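Local coordinates for protein phosphoserine aminotransferase (Bacillus alcalophilus, PDB 1W23) that catalyses the reversible, pyridoxal-phosphate-dependent transamination that makes phosphoserine from 3-phosphohydroxypyruvate with glutamate, the second step of serine biosynthesis, at residues Q195-I207 with P240-I254. Sequence-based numbering, arbitrary orientation.
With PLP (pyridoxal-5'-phosphate), chain J.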
loop_
_atom_site.group_PDB
_atom_site.type_symbol
_atom_site.label_atom_id
_atom_site.label_comp_id
_atom_site.label_asym_id
_atom_site.label_seq_id
_atom_site.Cartn_x
_atom_site.Cartn_y
_atom_site.Cartn_z
ATOM N N GLN A 195 -4.718 8.047 5.628
ATOM C CA GLN A 195 -3.923 8.276 6.852
ATOM C C GLN A 195 -4.130 9.608 7.547
ATOM O O GLN A 195 -3.314 9.999 8.388
ATOM C CB GLN A 195 -2.456 8.093 6.535
ATOM C CG GLN A 195 -1.864 9.129 5.589
ATOM C CD GLN A 195 -1.900 8.766 4.098
ATOM O OE1 GLN A 195 -2.605 7.847 3.679
ATOM N NE2 GLN A 195 -1.113 9.504 3.291
ATOM N N LYS A 196 -5.215 10.329 7.325
ATOM C CA LYS A 196 -5.582 11.551 8.108
ATOM C C LYS A 196 -6.881 11.315 8.851
ATOM O O LYS A 196 -6.832 11.478 10.084
ATOM C CB LYS A 196 -5.590 12.750 7.163
ATOM C CG LYS A 196 -4.251 13.328 6.829
ATOM C CD LYS A 196 -3.795 13.493 5.376
ATOM C CE LYS A 196 -2.316 13.749 5.251
ATOM N NZ LYS A 196 -1.759 14.173 3.855
ATOM N N ASN A 197 -8.001 10.972 8.249
ATOM C CA ASN A 197 -9.286 10.778 8.890
ATOM C C ASN A 197 -9.896 9.408 8.785
ATOM O O ASN A 197 -10.974 9.185 9.380
ATOM C CB ASN A 197 -10.335 11.702 8.267
ATOM C CG ASN A 197 -10.433 12.960 9.003
ATOM O OD1 ASN A 197 -9.988 13.151 10.137
ATOM N ND2 ASN A 197 -11.188 13.760 8.310
ATOM N N LEU A 198 -9.200 8.513 8.038
ATOM C CA LEU A 198 -9.865 7.255 7.838
ATOM C C LEU A 198 -9.153 6.041 8.366
ATOM O O LEU A 198 -9.787 5.007 8.525
ATOM C CB LEU A 198 -10.174 7.075 6.372
ATOM C CG LEU A 198 -11.016 8.167 5.733
ATOM C CD1 LEU A 198 -11.237 7.827 4.259
ATOM C CD2 LEU A 198 -12.332 8.344 6.478
ATOM N N GLY A 199 -7.866 6.132 8.619
ATOM C CA GLY A 199 -7.271 4.785 8.829
ATOM C C GLY A 199 -5.760 5.038 8.751
ATOM O O GLY A 199 -5.269 6.148 8.635
ATOM N N PRO A 200 -5.069 3.987 8.730
ATOM C CA PRO A 200 -3.624 4.072 8.559
ATOM C C PRO A 200 -3.289 4.219 7.059
ATOM O O PRO A 200 -4.035 4.210 6.166
ATOM C CB PRO A 200 -3.070 2.784 9.198
ATOM C CG PRO A 200 -4.139 1.779 8.861
ATOM C CD PRO A 200 -5.406 2.574 9.136
ATOM N N SER A 201 -2.011 4.484 6.875
ATOM C CA SER A 201 -1.477 4.582 5.522
ATOM C C SER A 201 -1.452 3.277 4.797
ATOM O O SER A 201 -1.449 2.215 5.418
ATOM C CB SER A 201 -0.054 5.173 5.614
ATOM O OG SER A 201 0.791 4.200 6.184
ATOM N N GLY A 202 -1.387 3.338 3.478
ATOM C CA GLY A 202 -1.282 2.204 2.619
ATOM C C GLY A 202 -2.512 1.906 1.787
ATOM O O GLY A 202 -2.470 1.049 0.889
ATOM N N VAL A 203 -3.636 2.588 2.065
ATOM C CA VAL A 203 -4.796 2.555 1.163
ATOM C C VAL A 203 -5.256 3.982 0.897
ATOM O O VAL A 203 -5.149 4.865 1.777
ATOM C CB VAL A 203 -5.900 1.648 1.716
ATOM C CG1 VAL A 203 -6.538 2.224 3.010
ATOM C CG2 VAL A 203 -6.972 1.353 0.637
ATOM N N THR A 204 -5.764 4.155 -0.305
ATOM C CA THR A 204 -6.329 5.398 -0.814
ATOM C C THR A 204 -7.754 5.089 -1.209
ATOM O O THR A 204 -8.034 4.131 -1.959
ATOM C CB THR A 204 -5.508 5.897 -2.008
ATOM O OG1 THR A 204 -4.142 6.100 -1.583
ATOM C CG2 THR A 204 -6.001 7.213 -2.547
ATOM N N VAL A 205 -8.700 5.871 -0.688
ATOM C CA VAL A 205 -10.122 5.748 -1.035
ATOM C C VAL A 205 -10.421 6.620 -2.240
ATOM O O VAL A 205 -10.061 7.804 -2.281
ATOM C CB VAL A 205 -11.004 6.154 0.164
ATOM C CG1 VAL A 205 -12.470 6.211 -0.221
ATOM C CG2 VAL A 205 -10.747 5.226 1.337
ATOM N N VAL A 206 -11.023 6.033 -3.267
ATOM C CA VAL A 206 -11.424 6.746 -4.447
ATOM C C VAL A 206 -12.929 6.468 -4.667
ATOM O O VAL A 206 -13.314 5.330 -4.862
ATOM C CB VAL A 206 -10.614 6.337 -5.687
ATOM C CG1 VAL A 206 -10.984 7.177 -6.894
ATOM C CG2 VAL A 206 -9.106 6.444 -5.394
ATOM N N ILE A 207 -13.736 7.551 -4.601
ATOM C CA ILE A 207 -15.180 7.469 -4.834
ATOM C C ILE A 207 -15.441 8.013 -6.220
ATOM O O ILE A 207 -15.107 9.162 -6.474
ATOM C CB ILE A 207 -15.949 8.225 -3.742
ATOM C CG1 ILE A 207 -15.659 7.739 -2.326
ATOM C CG2 ILE A 207 -17.427 8.184 -4.063
ATOM C CD1 ILE A 207 -15.981 8.738 -1.239
ATOM N N PRO A 240 -4.260 -4.098 0.079
ATOM C CA PRO A 240 -3.634 -3.831 1.392
ATOM C C PRO A 240 -4.646 -4.222 2.489
ATOM O O PRO A 240 -5.395 -3.392 3.004
ATOM C CB PRO A 240 -3.315 -2.346 1.326
ATOM C CG PRO A 240 -4.414 -1.778 0.468
ATOM C CD PRO A 240 -4.659 -2.835 -0.579
ATOM N N THR A 241 -4.689 -5.512 2.807
ATOM C CA THR A 241 -5.808 -6.053 3.585
ATOM C C THR A 241 -5.846 -5.490 5.007
ATOM O O THR A 241 -6.925 -5.167 5.494
ATOM C CB THR A 241 -5.757 -7.593 3.638
ATOM O OG1 THR A 241 -4.463 -7.991 4.101
ATOM C CG2 THR A 241 -6.043 -8.236 2.300
ATOM N N PHE A 242 -4.696 -5.357 5.647
ATOM C CA PHE A 242 -4.700 -4.832 7.029
ATOM C C PHE A 242 -5.105 -3.357 7.028
ATOM O O PHE A 242 -5.874 -2.917 7.917
ATOM C CB PHE A 242 -3.380 -5.052 7.744
ATOM C CG PHE A 242 -3.490 -4.747 9.240
ATOM C CD1 PHE A 242 -4.201 -5.599 10.068
ATOM C CD2 PHE A 242 -2.903 -3.645 9.791
ATOM C CE1 PHE A 242 -4.320 -5.323 11.406
ATOM C CE2 PHE A 242 -3.026 -3.369 11.151
ATOM C CZ PHE A 242 -3.725 -4.236 11.984
ATOM N N SER A 243 -4.656 -2.584 6.065
ATOM C CA SER A 243 -5.071 -1.163 5.991
ATOM C C SER A 243 -6.574 -1.054 5.767
ATOM O O SER A 243 -7.213 -0.160 6.387
ATOM C CB SER A 243 -4.301 -0.417 4.915
ATOM O OG SER A 243 -2.936 -0.346 5.212
ATOM N N ILE A 244 -7.154 -1.872 4.914
ATOM C CA ILE A 244 -8.602 -1.819 4.679
ATOM C C ILE A 244 -9.363 -2.286 5.903
ATOM O O ILE A 244 -10.421 -1.705 6.261
ATOM C CB ILE A 244 -8.958 -2.598 3.388
ATOM C CG1 ILE A 244 -8.392 -1.866 2.165
ATOM C CG2 ILE A 244 -10.454 -2.817 3.280
ATOM C CD1 ILE A 244 -8.270 -2.700 0.901
ATOM N N TYR A 245 -8.871 -3.297 6.606
ATOM C CA TYR A 245 -9.479 -3.727 7.873
ATOM C C TYR A 245 -9.429 -2.598 8.878
ATOM O O TYR A 245 -10.445 -2.320 9.570
ATOM C CB TYR A 245 -8.679 -4.970 8.357
ATOM C CG TYR A 245 -8.863 -5.239 9.818
ATOM C CD1 TYR A 245 -9.960 -5.935 10.320
ATOM C CD2 TYR A 245 -7.934 -4.793 10.757
ATOM C CE1 TYR A 245 -10.101 -6.170 11.676
ATOM C CE2 TYR A 245 -8.092 -4.998 12.093
ATOM C CZ TYR A 245 -9.199 -5.705 12.553
ATOM O OH TYR A 245 -9.319 -5.872 13.915
ATOM N N MET A 246 -8.301 -1.891 9.017
ATOM C CA MET A 246 -8.247 -0.777 9.975
ATOM C C MET A 246 -9.187 0.336 9.564
ATOM O O MET A 246 -9.824 0.965 10.440
ATOM C CB MET A 246 -6.810 -0.270 10.118
ATOM C CG MET A 246 -5.919 -1.184 10.911
ATOM S SD MET A 246 -6.414 -1.453 12.599
ATOM C CE MET A 246 -6.583 0.178 13.243
ATOM N N LEU A 247 -9.288 0.656 8.271
ATOM C CA LEU A 247 -10.244 1.601 7.756
ATOM C C LEU A 247 -11.670 1.198 8.182
ATOM O O LEU A 247 -12.436 2.039 8.683
ATOM C CB LEU A 247 -10.115 1.677 6.227
ATOM C CG LEU A 247 -11.219 2.431 5.464
ATOM C CD1 LEU A 247 -11.305 3.850 5.742
ATOM C CD2 LEU A 247 -11.045 2.128 3.968
ATOM N N ARG A 248 -12.039 -0.073 8.004
ATOM C CA ARG A 248 -13.330 -0.538 8.459
ATOM C C ARG A 248 -13.508 -0.207 9.933
ATOM O O ARG A 248 -14.565 0.307 10.346
ATOM C CB ARG A 248 -13.441 -2.046 8.134
ATOM C CG ARG A 248 -14.843 -2.654 8.318
ATOM C CD ARG A 248 -15.333 -2.843 9.769
ATOM N NE ARG A 248 -14.351 -3.614 10.573
ATOM C CZ ARG A 248 -14.364 -4.921 10.651
ATOM N NH1 ARG A 248 -15.298 -5.670 10.066
ATOM N NH2 ARG A 248 -13.385 -5.538 11.355
ATOM N N ASN A 249 -12.521 -0.573 10.769
ATOM C CA ASN A 249 -12.644 -0.309 12.206
ATOM C C ASN A 249 -12.822 1.170 12.498
ATOM O O ASN A 249 -13.644 1.531 13.398
ATOM C CB ASN A 249 -11.422 -0.836 12.947
ATOM C CG ASN A 249 -11.342 -2.331 13.051
ATOM O OD1 ASN A 249 -12.145 -3.082 12.476
ATOM N ND2 ASN A 249 -10.382 -2.772 13.882
ATOM N N VAL A 250 -12.118 2.054 11.833
ATOM C CA VAL A 250 -12.283 3.510 12.045
ATOM C C VAL A 250 -13.664 3.952 11.637
ATOM O O VAL A 250 -14.319 4.727 12.347
ATOM C CB VAL A 250 -11.170 4.280 11.308
ATOM C CG1 VAL A 250 -11.469 5.786 11.361
ATOM C CG2 VAL A 250 -9.822 3.983 11.931
ATOM N N LEU A 251 -14.154 3.473 10.491
ATOM C CA LEU A 251 -15.498 3.853 10.043
ATOM C C LEU A 251 -16.569 3.372 11.033
ATOM O O LEU A 251 -17.563 4.073 11.269
ATOM C CB LEU A 251 -15.780 3.297 8.646
ATOM C CG LEU A 251 -14.881 3.805 7.522
ATOM C CD1 LEU A 251 -15.084 2.948 6.280
ATOM C CD2 LEU A 251 -15.211 5.250 7.228
ATOM N N ASP A 252 -16.403 2.204 11.610
ATOM C CA ASP A 252 -17.348 1.720 12.648
ATOM C C ASP A 252 -17.364 2.706 13.816
ATOM O O ASP A 252 -18.455 2.983 14.355
ATOM C CB ASP A 252 -16.975 0.333 13.142
ATOM C CG ASP A 252 -17.697 -0.831 12.505
ATOM O OD1 ASP A 252 -18.879 -0.657 12.141
ATOM O OD2 ASP A 252 -17.071 -1.903 12.406
ATOM N N TRP A 253 -16.235 3.227 14.215
ATOM C CA TRP A 253 -16.173 4.220 15.305
ATOM C C TRP A 253 -16.851 5.512 14.891
ATOM O O TRP A 253 -17.636 6.083 15.684
ATOM C CB TRP A 253 -14.698 4.430 15.696
ATOM C CG TRP A 253 -14.501 5.578 16.601
ATOM C CD1 TRP A 253 -14.660 5.595 17.955
ATOM C CD2 TRP A 253 -14.096 6.902 16.226
ATOM N NE1 TRP A 253 -14.386 6.847 18.462
ATOM C CE2 TRP A 253 -14.030 7.674 17.411
ATOM C CE3 TRP A 253 -13.760 7.549 15.040
ATOM C CZ2 TRP A 253 -13.663 9.018 17.440
ATOM C CZ3 TRP A 253 -13.399 8.875 15.051
ATOM C CH2 TRP A 253 -13.354 9.593 16.242
ATOM N N ILE A 254 -16.627 6.029 13.686
ATOM C CA ILE A 254 -17.316 7.223 13.247
ATOM C C ILE A 254 -18.819 7.032 13.349
ATOM O O ILE A 254 -19.555 7.905 13.804
ATOM C CB ILE A 254 -16.876 7.667 11.834
ATOM C CG1 ILE A 254 -15.370 7.984 11.774
ATOM C CG2 ILE A 254 -17.688 8.868 11.374
ATOM C CD1 ILE A 254 -14.858 8.278 10.364
HETATM N N1 PLP J . -2.987 15.618 -0.799
HETATM C C2 PLP J . -3.192 16.162 0.457
HETATM C C2A PLP J . -4.244 17.201 0.571
HETATM C C3 PLP J . -2.436 15.718 1.531
HETATM O O3 PLP J . -2.648 16.216 2.728
HETATM C C4 PLP J . -1.425 14.708 1.328
HETATM C C4A PLP J . -0.674 14.195 2.504
HETATM C C5 PLP J . -1.262 14.176 0.038
HETATM C C6 PLP J . -2.036 14.666 -1.001
HETATM C C5A PLP J . -0.221 13.143 -0.285
HETATM O O4P PLP J . -0.718 11.823 0.147
HETATM P P PLP J . 0.255 10.522 -0.012
HETATM O O1P PLP J . 1.457 10.779 0.843
HETATM O O2P PLP J . 0.609 10.414 -1.488
HETATM O O3P PLP J . -0.669 9.406 0.449
#
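Pro200 and Met246 meet where, in this fold type I aminotransferase, the loop after the cofactor-bearing lysine turns back into the antiparallel strand 204-209 and leans on helix 241-256. It is a worked example of how an active-site loop is backed by buried packing on the side away from the cofactor. The tight part is the turn 198-200. Met246 CB presses on Pro200 CD at 3.3 Å, a short carbon contact, the two side chains crossing at about a right angle. Next to it Leu247, its CG anti to the backbone N (chi1 169°), splits its two branches between loop and strand: CD1 bears on Leu198 CB at 3.5 Å, while CD2 reaches Val205 CG2 in the strand at a looser 4.1 Å. Gly199 lets the backbone come this close, since a CB there would clash with Pro200 CD, crowd Leu247 CA and, at these backbone angles, jam against Leu198 O.

Toward the start of the helix, Ser243 OG, anti to its own carbonyl carbon (chi1 -65°), donates to Ser201 O at 3.0 Å from a direction tilted out of the carbonyl plane. With an alanine here, Ser201 O would probably lose this donor and the turn its one hydrogen bond to the helix. Ser201 OG, by contrast, bonds Pro239 O and Thr241 N of the second subunit, so both subunits grip this residue. Val203 packs beside Ser243, CG2 on Ile244 CG1 at 3.8 Å and CB on the Pro240 ring.

Beyond the turn the packing is looser, with Leu198 CD2 4.3 Å from Leu251 CD2, though this side too is buried. Across the loop, Gln195 NE2 donates to phosphate O3P of the cofactor, and Lys196 NZ is bonded to its C4A. Buried without a conventional donor, Leu198 O is surrounded by carbon, Val250 CB at 3.2 Å and a nearly straight CA-H from Leu247.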